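PDB 3D4O: dipicolinate synthase subunit A from Bacillus halodurans, which probably serves as one of two kinds of subunit of the enzyme that makes dipicolinate, the spore metabolite, using a nicotinamide dinucleotide cofactor. Local coordinates for residues Ser32-Asp40 with Thr77-Val85; Asn133-Met144 with Val265-Ala273. All blocks are in the same frame, centred on the assembly; numbering follows the deposited sequence.

Contact 1: Ser32-Asp40 with Thr77-Val85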
loop_
_atom_site.group_PDB
_atom_site.type_symbol
_atom_site.label_atom_id
_atom_site.label_comp_id
_atom_site.label_asym_id
_atom_site.label_seq_id
_atom_site.Cartn_x
_atom_site.Cartn_y
_atom_site.Cartn_z
ATOM N N SER C 32 -10.878 33.859 -6.981
ATOM C CA SER C 32 -12.260 33.516 -6.629
ATOM C C SER C 32 -12.280 32.017 -6.446
ATOM O O SER C 32 -11.924 31.265 -7.358
ATOM C CB SER C 32 -13.239 33.944 -7.713
ATOM O OG SER C 32 -13.323 35.350 -7.786
ATOM N N LEU C 33 -12.669 31.577 -5.257
ATOM C CA LEU C 33 -12.565 30.144 -4.887
ATOM C C LEU C 33 -13.898 29.440 -4.671
ATOM O O LEU C 33 -14.597 29.652 -3.675
ATOM C CB LEU C 33 -11.679 30.006 -3.639
ATOM C CG LEU C 33 -11.188 28.628 -3.230
ATOM C CD1 LEU C 33 -10.278 28.031 -4.328
ATOM C CD2 LEU C 33 -10.458 28.727 -1.842
ATOM N N VAL C 34 -14.209 28.555 -5.610
ATOM C CA VAL C 34 -15.490 27.831 -5.599
ATOM C C VAL C 34 -15.315 26.368 -5.231
ATOM O O VAL C 34 -14.454 25.663 -5.779
ATOM C CB VAL C 34 -16.211 27.943 -6.980
ATOM C CG1 VAL C 34 -17.590 27.318 -6.933
ATOM C CG2 VAL C 34 -16.293 29.376 -7.431
ATOM N N GLY C 35 -16.114 25.939 -4.256
ATOM C CA GLY C 35 -16.140 24.536 -3.819
ATOM C C GLY C 35 -15.298 24.217 -2.606
ATOM O O GLY C 35 -15.084 23.048 -2.264
ATOM N N PHE C 36 -14.866 25.259 -1.917
ATOM C CA PHE C 36 -13.995 25.085 -0.745
ATOM C C PHE C 36 -14.588 25.631 0.553
ATOM O O PHE C 36 -13.884 26.114 1.429
ATOM C CB PHE C 36 -12.644 25.744 -1.024
ATOM C CG PHE C 36 -11.853 25.078 -2.124
ATOM C CD1 PHE C 36 -12.125 25.347 -3.465
ATOM C CD2 PHE C 36 -10.826 24.214 -1.818
ATOM C CE1 PHE C 36 -11.396 24.750 -4.477
ATOM C CE2 PHE C 36 -10.086 23.609 -2.839
ATOM C CZ PHE C 36 -10.377 23.885 -4.172
ATOM N N ASP C 37 -15.900 25.533 0.679
ATOM C CA ASP C 37 -16.569 26.060 1.867
ATOM C C ASP C 37 -16.113 25.353 3.135
ATOM O O ASP C 37 -16.103 25.953 4.213
ATOM C CB ASP C 37 -18.092 26.059 1.723
ATOM C CG ASP C 37 -18.614 24.776 1.188
ATOM O OD1 ASP C 37 -18.597 23.779 1.921
ATOM O OD2 ASP C 37 -19.038 24.768 0.022
ATOM N N GLN C 38 -15.670 24.106 2.995
ATOM C CA GLN C 38 -15.184 23.348 4.162
ATOM C C GLN C 38 -13.754 23.708 4.531
ATOM O O GLN C 38 -13.285 23.378 5.607
ATOM C CB GLN C 38 -15.282 21.847 3.939
ATOM C CG GLN C 38 -16.708 21.372 3.842
ATOM C CD GLN C 38 -16.811 19.907 3.471
ATOM O OE1 GLN C 38 -17.902 19.401 3.248
ATOM N NE2 GLN C 38 -15.674 19.225 3.391
ATOM N N LEU C 39 -13.076 24.384 3.622
ATOM C CA LEU C 39 -11.687 24.806 3.843
ATOM C C LEU C 39 -11.666 25.907 4.892
ATOM O O LEU C 39 -12.041 27.044 4.664
ATOM C CB LEU C 39 -11.021 25.271 2.545
ATOM C CG LEU C 39 -9.543 25.622 2.650
ATOM C CD1 LEU C 39 -8.766 24.402 3.136
ATOM C CD2 LEU C 39 -9.010 26.123 1.308
ATOM N N ASP C 40 -11.190 25.534 6.058
ATOM C CA ASP C 40 -11.189 26.436 7.211
ATOM C C ASP C 40 -10.236 27.603 6.953
ATOM O O ASP C 40 -10.499 28.741 7.326
ATOM C CB ASP C 40 -10.800 25.656 8.474
ATOM C CG ASP C 40 -11.249 26.327 9.730
ATOM O OD1 ASP C 40 -11.767 27.465 9.657
ATOM O OD2 ASP C 40 -11.101 25.697 10.799
ATOM N N THR C 77 -15.210 18.141 -6.010
ATOM C CA THR C 77 -14.554 18.780 -4.873
ATOM C C THR C 77 -14.743 17.984 -3.595
ATOM O O THR C 77 -15.853 17.541 -3.282
ATOM C CB THR C 77 -15.083 20.197 -4.602
ATOM O OG1 THR C 77 -14.424 20.709 -3.446
ATOM C CG2 THR C 77 -16.594 20.191 -4.361
ATOM N N ILE C 78 -13.645 17.828 -2.867
ATOM C CA ILE C 78 -13.662 17.120 -1.597
ATOM C C ILE C 78 -13.828 18.129 -0.446
ATOM O O ILE C 78 -13.776 17.743 0.706
ATOM C CB ILE C 78 -12.362 16.274 -1.326
ATOM C CG1 ILE C 78 -11.138 17.170 -1.068
ATOM C CG2 ILE C 78 -12.104 15.234 -2.448
ATOM C CD1 ILE C 78 -9.853 16.393 -0.702
ATOM N N PHE C 79 -13.977 19.411 -0.779
ATOM C CA PHE C 79 -14.072 20.485 0.247
ATOM C C PHE C 79 -15.455 21.113 0.311
ATOM O O PHE C 79 -15.635 22.233 0.771
ATOM C CB PHE C 79 -13.047 21.598 -0.004
ATOM C CG PHE C 79 -11.623 21.138 0.028
ATOM C CD1 PHE C 79 -10.973 20.967 1.223
ATOM C CD2 PHE C 79 -10.937 20.880 -1.141
ATOM C CE1 PHE C 79 -9.664 20.525 1.262
ATOM C CE2 PHE C 79 -9.628 20.462 -1.103
ATOM C CZ PHE C 79 -8.997 20.273 0.092
ATOM N N SER C 80 -16.416 20.363 -0.195
ATOM C CA SER C 80 -17.832 20.773 -0.225
ATOM C C SER C 80 -18.731 19.645 -0.683
ATOM O O SER C 80 -18.343 18.781 -1.477
ATOM C CB SER C 80 -18.037 21.956 -1.170
ATOM O OG SER C 80 -19.423 22.287 -1.283
ATOM N N ASN C 81 -19.938 19.679 -0.150
ATOM C CA ASN C 81 -20.967 18.696 -0.465
ATOM C C ASN C 81 -21.883 19.278 -1.520
ATOM O O ASN C 81 -22.820 18.627 -1.981
ATOM C CB ASN C 81 -21.770 18.336 0.781
ATOM C CG ASN C 81 -21.000 17.439 1.731
ATOM O OD1 ASN C 81 -20.346 16.488 1.308
ATOM N ND2 ASN C 81 -21.100 17.722 3.026
ATOM N N GLU C 82 -21.585 20.518 -1.895
ATOM C CA GLU C 82 -22.376 21.258 -2.893
ATOM C C GLU C 82 -22.010 20.884 -4.320
ATOM O O GLU C 82 -20.847 20.657 -4.662
ATOM C CB GLU C 82 -22.253 22.778 -2.702
ATOM N N SER C 83 -23.058 20.833 -5.130
ATOM C CA SER C 83 -22.984 20.521 -6.563
ATOM C C SER C 83 -22.517 21.741 -7.310
ATOM O O SER C 83 -23.017 22.839 -7.087
ATOM C CB SER C 83 -24.363 20.120 -7.112
ATOM O OG SER C 83 -24.929 19.067 -6.350
ATOM N N ILE C 84 -21.561 21.529 -8.207
ATOM C CA ILE C 84 -20.976 22.617 -9.008
ATOM C C ILE C 84 -20.960 22.257 -10.484
ATOM O O ILE C 84 -20.288 21.336 -10.906
ATOM C CB ILE C 84 -19.543 22.935 -8.504
ATOM C CG1 ILE C 84 -19.582 23.319 -7.030
ATOM C CG2 ILE C 84 -18.901 24.060 -9.292
ATOM C CD1 ILE C 84 -18.218 23.371 -6.401
ATOM N N VAL C 85 -21.751 22.976 -11.262
ATOM C CA VAL C 85 -21.817 22.727 -12.700
ATOM C C VAL C 85 -21.329 23.924 -13.474
ATOM O O VAL C 85 -21.795 25.045 -13.286
ATOM C CB VAL C 85 -23.238 22.326 -13.186
ATOM C CG1 VAL C 85 -23.224 22.105 -14.684
ATOM C CG2 VAL C 85 -23.717 21.062 -12.482
HETATM O O HOH W 1 -20.699 21.572 2.031
#

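Contact 2: Asn133-Met144 with Val265-Ala273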
loop_
_atom_site.group_PDB
_atom_site.type_symbol
_atom_site.label_atom_id
_atom_site.label_comp_id
_atom_site.label_asym_id
_atom_site.label_seq_id
_atom_site.Cartn_x
_atom_site.Cartn_y
_atom_site.Cartn_z
ATOM N N ASN C 133 3.885 12.957 -12.782
ATOM C CA ASN C 133 2.643 12.568 -12.087
ATOM C C ASN C 133 2.491 11.045 -12.003
ATOM O O ASN C 133 1.733 10.527 -11.170
ATOM C CB ASN C 133 1.451 13.243 -12.788
ATOM C CG ASN C 133 0.141 13.026 -12.077
ATOM O OD1 ASN C 133 -0.084 13.537 -10.968
ATOM N ND2 ASN C 133 -0.754 12.287 -12.723
ATOM N N SER C 134 3.221 10.344 -12.873
ATOM C CA SER C 134 3.233 8.871 -12.904
ATOM C C SER C 134 3.884 8.324 -11.646
ATOM O O SER C 134 3.638 7.179 -11.269
ATOM C CB SER C 134 3.976 8.264 -14.105
ATOM O OG SER C 134 5.390 8.440 -14.042
ATOM N N ILE C 135 4.707 9.147 -10.993
ATOM C CA ILE C 135 5.435 8.701 -9.782
ATOM C C ILE C 135 4.455 8.492 -8.601
ATOM O O ILE C 135 4.333 7.389 -8.066
ATOM C CB ILE C 135 6.602 9.616 -9.425
ATOM C CG1 ILE C 135 7.622 9.585 -10.572
ATOM C CG2 ILE C 135 7.279 9.149 -8.138
ATOM C CD1 ILE C 135 8.751 10.571 -10.428
ATOM N N PRO C 136 3.731 9.539 -8.197
ATOM C CA PRO C 136 2.775 9.233 -7.154
ATOM C C PRO C 136 1.665 8.267 -7.598
ATOM O O PRO C 136 1.094 7.561 -6.770
ATOM C CB PRO C 136 2.179 10.608 -6.788
ATOM C CG PRO C 136 2.425 11.480 -8.054
ATOM C CD PRO C 136 3.778 10.965 -8.536
ATOM N N THR C 137 1.327 8.255 -8.883
ATOM C CA THR C 137 0.299 7.333 -9.361
ATOM C C THR C 137 0.739 5.888 -9.090
ATOM O O THR C 137 -0.060 5.075 -8.614
ATOM C CB THR C 137 -0.039 7.505 -10.846
ATOM O OG1 THR C 137 -0.590 8.814 -11.065
ATOM C CG2 THR C 137 -1.057 6.472 -11.267
ATOM N N ALA C 138 2.024 5.610 -9.341
ATOM C CA ALA C 138 2.636 4.246 -9.124
ATOM C C ALA C 138 2.653 3.912 -7.665
ATOM O O ALA C 138 2.367 2.787 -7.269
ATOM C CB ALA C 138 4.033 4.155 -9.662
ATOM N N GLU C 139 2.979 4.918 -6.872
ATOM C CA GLU C 139 3.008 4.764 -5.429
ATOM C C GLU C 139 1.654 4.372 -4.934
ATOM O O GLU C 139 1.515 3.452 -4.147
ATOM C CB GLU C 139 3.516 6.011 -4.696
ATOM C CG GLU C 139 5.028 6.128 -4.873
ATOM C CD GLU C 139 5.705 7.192 -4.040
ATOM O OE1 GLU C 139 5.142 7.676 -3.009
ATOM O OE2 GLU C 139 6.875 7.505 -4.370
ATOM N N GLY C 140 0.641 5.053 -5.429
ATOM C CA GLY C 140 -0.722 4.748 -5.029
ATOM C C GLY C 140 -1.151 3.368 -5.495
ATOM O O GLY C 140 -1.868 2.667 -4.803
ATOM N N THR C 141 -0.707 2.996 -6.685
ATOM C CA THR C 141 -1.040 1.695 -7.269
ATOM C C THR C 141 -0.408 0.571 -6.430
ATOM O O THR C 141 -1.009 -0.424 -6.126
ATOM C CB THR C 141 -0.569 1.602 -8.752
ATOM O OG1 THR C 141 -1.224 2.631 -9.501
ATOM C CG2 THR C 141 -0.918 0.205 -9.381
ATOM N N ILE C 142 0.811 0.804 -6.001
ATOM C CA ILE C 142 1.520 -0.161 -5.170
ATOM C C ILE C 142 0.818 -0.275 -3.830
ATOM O O ILE C 142 0.565 -1.373 -3.331
ATOM C CB ILE C 142 2.981 0.257 -5.021
ATOM C CG1 ILE C 142 3.730 -0.196 -6.278
ATOM C CG2 ILE C 142 3.663 -0.314 -3.758
ATOM C CD1 ILE C 142 5.090 0.498 -6.388
HETATM N N MSE C 143 0.499 0.875 -3.245
HETATM C CA MSE C 143 -0.177 0.888 -1.937
HETATM C C MSE C 143 -1.481 0.102 -2.048
HETATM O O MSE C 143 -1.818 -0.689 -1.194
HETATM C CB MSE C 143 -0.456 2.320 -1.460
HETATM C CG MSE C 143 -1.423 2.371 -0.271
HETATM SE SE MSE C 143 -2.211 4.156 -0.009
HETATM C CE MSE C 143 -3.491 4.160 -1.525
HETATM N N MSE C 144 -2.197 0.298 -3.137
HETATM C CA MSE C 144 -3.481 -0.409 -3.320
HETATM C C MSE C 144 -3.340 -1.927 -3.488
HETATM O O MSE C 144 -4.160 -2.718 -3.001
HETATM C CB MSE C 144 -4.239 0.060 -4.559
HETATM C CG MSE C 144 -4.328 1.552 -4.791
HETATM SE SE MSE C 144 -6.160 2.077 -5.131
HETATM C CE MSE C 144 -6.259 1.747 -3.163
ATOM N N VAL C 265 -9.533 3.328 -10.733
ATOM C CA VAL C 265 -8.900 4.129 -9.674
ATOM C C VAL C 265 -8.226 5.442 -10.107
ATOM O O VAL C 265 -7.012 5.496 -10.317
ATOM C CB VAL C 265 -7.825 3.295 -8.977
ATOM C CG1 VAL C 265 -7.229 4.085 -7.823
ATOM C CG2 VAL C 265 -8.407 1.934 -8.473
ATOM N N PRO C 266 -9.017 6.510 -10.240
ATOM C CA PRO C 266 -8.404 7.801 -10.554
ATOM C C PRO C 266 -8.021 8.595 -9.332
ATOM O O PRO C 266 -8.385 8.250 -8.224
ATOM C CB PRO C 266 -9.532 8.544 -11.260
ATOM C CG PRO C 266 -10.783 8.042 -10.551
ATOM C CD PRO C 266 -10.490 6.577 -10.229
ATOM N N GLY C 267 -7.261 9.652 -9.573
ATOM C CA GLY C 267 -6.917 10.632 -8.555
ATOM C C GLY C 267 -5.911 10.200 -7.513
ATOM O O GLY C 267 -5.752 10.870 -6.504
ATOM N N LEU C 268 -5.208 9.106 -7.788
ATOM C CA LEU C 268 -4.214 8.574 -6.816
ATOM C C LEU C 268 -3.194 9.612 -6.327
ATOM O O LEU C 268 -2.857 9.627 -5.152
ATOM C CB LEU C 268 -3.494 7.316 -7.341
ATOM C CG LEU C 268 -4.343 6.042 -7.316
ATOM C CD1 LEU C 268 -3.648 4.890 -8.018
ATOM C CD2 LEU C 268 -4.644 5.667 -5.882
ATOM N N PRO C 269 -2.667 10.469 -7.228
ATOM C CA PRO C 269 -1.701 11.482 -6.747
ATOM C C PRO C 269 -2.295 12.447 -5.721
ATOM O O PRO C 269 -1.618 12.883 -4.788
ATOM C CB PRO C 269 -1.295 12.207 -8.045
ATOM C CG PRO C 269 -1.452 11.130 -9.100
ATOM C CD PRO C 269 -2.751 10.471 -8.699
ATOM N N GLY C 270 -3.586 12.715 -5.853
ATOM C CA GLY C 270 -4.266 13.630 -4.932
ATOM C C GLY C 270 -4.496 12.935 -3.605
ATOM O O GLY C 270 -4.634 13.539 -2.558
ATOM N N ILE C 271 -4.524 11.623 -3.665
ATOM C CA ILE C 271 -4.768 10.811 -2.452
ATOM C C ILE C 271 -3.463 10.492 -1.713
ATOM O O ILE C 271 -3.397 10.561 -0.487
ATOM C CB ILE C 271 -5.475 9.499 -2.808
ATOM C CG1 ILE C 271 -6.925 9.796 -3.157
ATOM C CG2 ILE C 271 -5.392 8.505 -1.661
ATOM C CD1 ILE C 271 -7.599 8.713 -4.044
ATOM N N VAL C 272 -2.415 10.176 -2.468
ATOM C CA VAL C 272 -1.179 9.745 -1.829
ATOM C C VAL C 272 -0.042 10.739 -1.786
ATOM O O VAL C 272 0.826 10.605 -0.966
ATOM C CB VAL C 272 -0.651 8.400 -2.409
ATOM C CG1 VAL C 272 -1.720 7.304 -2.225
ATOM C CG2 VAL C 272 -0.167 8.543 -3.882
ATOM N N ALA C 273 -0.016 11.727 -2.658
ATOM C CA ALA C 273 1.098 12.685 -2.602
ATOM C C ALA C 273 0.629 14.069 -3.044
ATOM O O ALA C 273 1.229 14.677 -3.933
ATOM C CB ALA C 273 2.247 12.198 -3.499
#

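Contact 1: Ser32-Asp40 with Thr77-Val85
Phe36 and Phe79 meet obliquely, Phe36 CE2 3.3 Å from Phe79 CD2. Their planes are 22° apart, but the rings are slid so far past each other that they barely overlap, with centroids 5.0 Å apart. Leu39 CD1 lies near Phe79 CE1. Beside the rings, hydroxyls and backbone do the joining. Thr77 OG1 is turned anti to its own backbone N (chi1 178°). From there it donates to Gly35 O at 2.7 Å and also accepts from Phe79 N, closing an ST turn. Ser80 OG repeats this pattern: it donates to the syn lone pair of Asp37 OD2 at 2.8 Å and accepts from Glu82 N. A water links Asp37 OD1 to Asn81 N. Gln38 N donates to Phe79 O at 2.9 Å, and the extended Gln38 side chain lies along the backbone of Phe79 and Ser80. Ile84 CD1 packs on Gly35 CA at 3.5 Å, which leaves no room for a side chain at Gly35. Gly35 directly follows strand 30-34, the second strand of a Rossmann-type sheet, and this contact holds the loop after strand 61-63 against the C-terminal end of strand 30-34.

Contact 2: Asn133-Met144 with Val265-Ala273
Leu268 enters helix 127-148 as a knob, its side chain set among Thr137, Gly140, Thr141 and Met144. Its two methyls divide the work. CD1 faces the polar side of the hole, 3.6 Å from Thr141 OG1, while CD2 lies 4.0 Å from Met144 SE. Gly140 forms the floor, and its lack of a side chain lets Leu268 come in close. The selenium of Met144, a selenomethionine, also meets Val265 CG1 at 3.5 Å; these two side chains reach toward each other tip to tip. Met143, likewise selenomethionine, runs past Val272 in the opposite direction. Its terminal CE, bent back at chi3 (74°), lies 3.7 Å from Val272 CG1. The other Val272 methyl, CG2, sits over the backbone, 3.3 Å from Pro136 O. At the other end two prolines cross at about a right angle, with Pro136 CG 3.8 Å from Pro269 CB. Pro136 CB also touches the Ala273 methyl. Pro269 CG is the meeting point for two oxygens, Thr137 OG1 at 3.2 Å and Asn133 OD1 at 3.3 Å. The axes of 133-144 and 268-272 cross at 73°.

No hydrogen bond passes between the segments. The threonine hydroxyls turn back to their own helix instead: Thr137 OG1 donates to Asn133 O, and Thr141 OG1 to Thr137 O. Each carbonyl is therefore gripped by two donors, a hydroxyl and a backbone N-H, from opposite faces of its plane. The Glu139 carboxylate oxygens accept hydrogen bonds from the backbone N of Ile153 and His154 of the second subunit. With the two threonine hydroxyls bonded within their own helix, the contact rests on shape and van der Waals packing, some of it oxygen against carbon.

How the contacts relate
From the N terminus, contact 1 comes first. It brings 77-85 back to the end of strand 30-34, closing a loop that contains strands 46-49 and 61-63. It is complete before contact 2 opens, so the two are in series and neither nest nor cross. Contact 2 spans much more chain. It joins helix 127-148 to helix 268-272 after the chain has passed through all six strands of the second parallel sheet. Contact 1 thus ties parts of the first sheet's domain, and contact 2 packs the last short helix of the second Rossmann-type unit on helix 127-148, near the chain's centre of mass, just before helix 274-289. Their centres are 23 Å apart, and they do not touch.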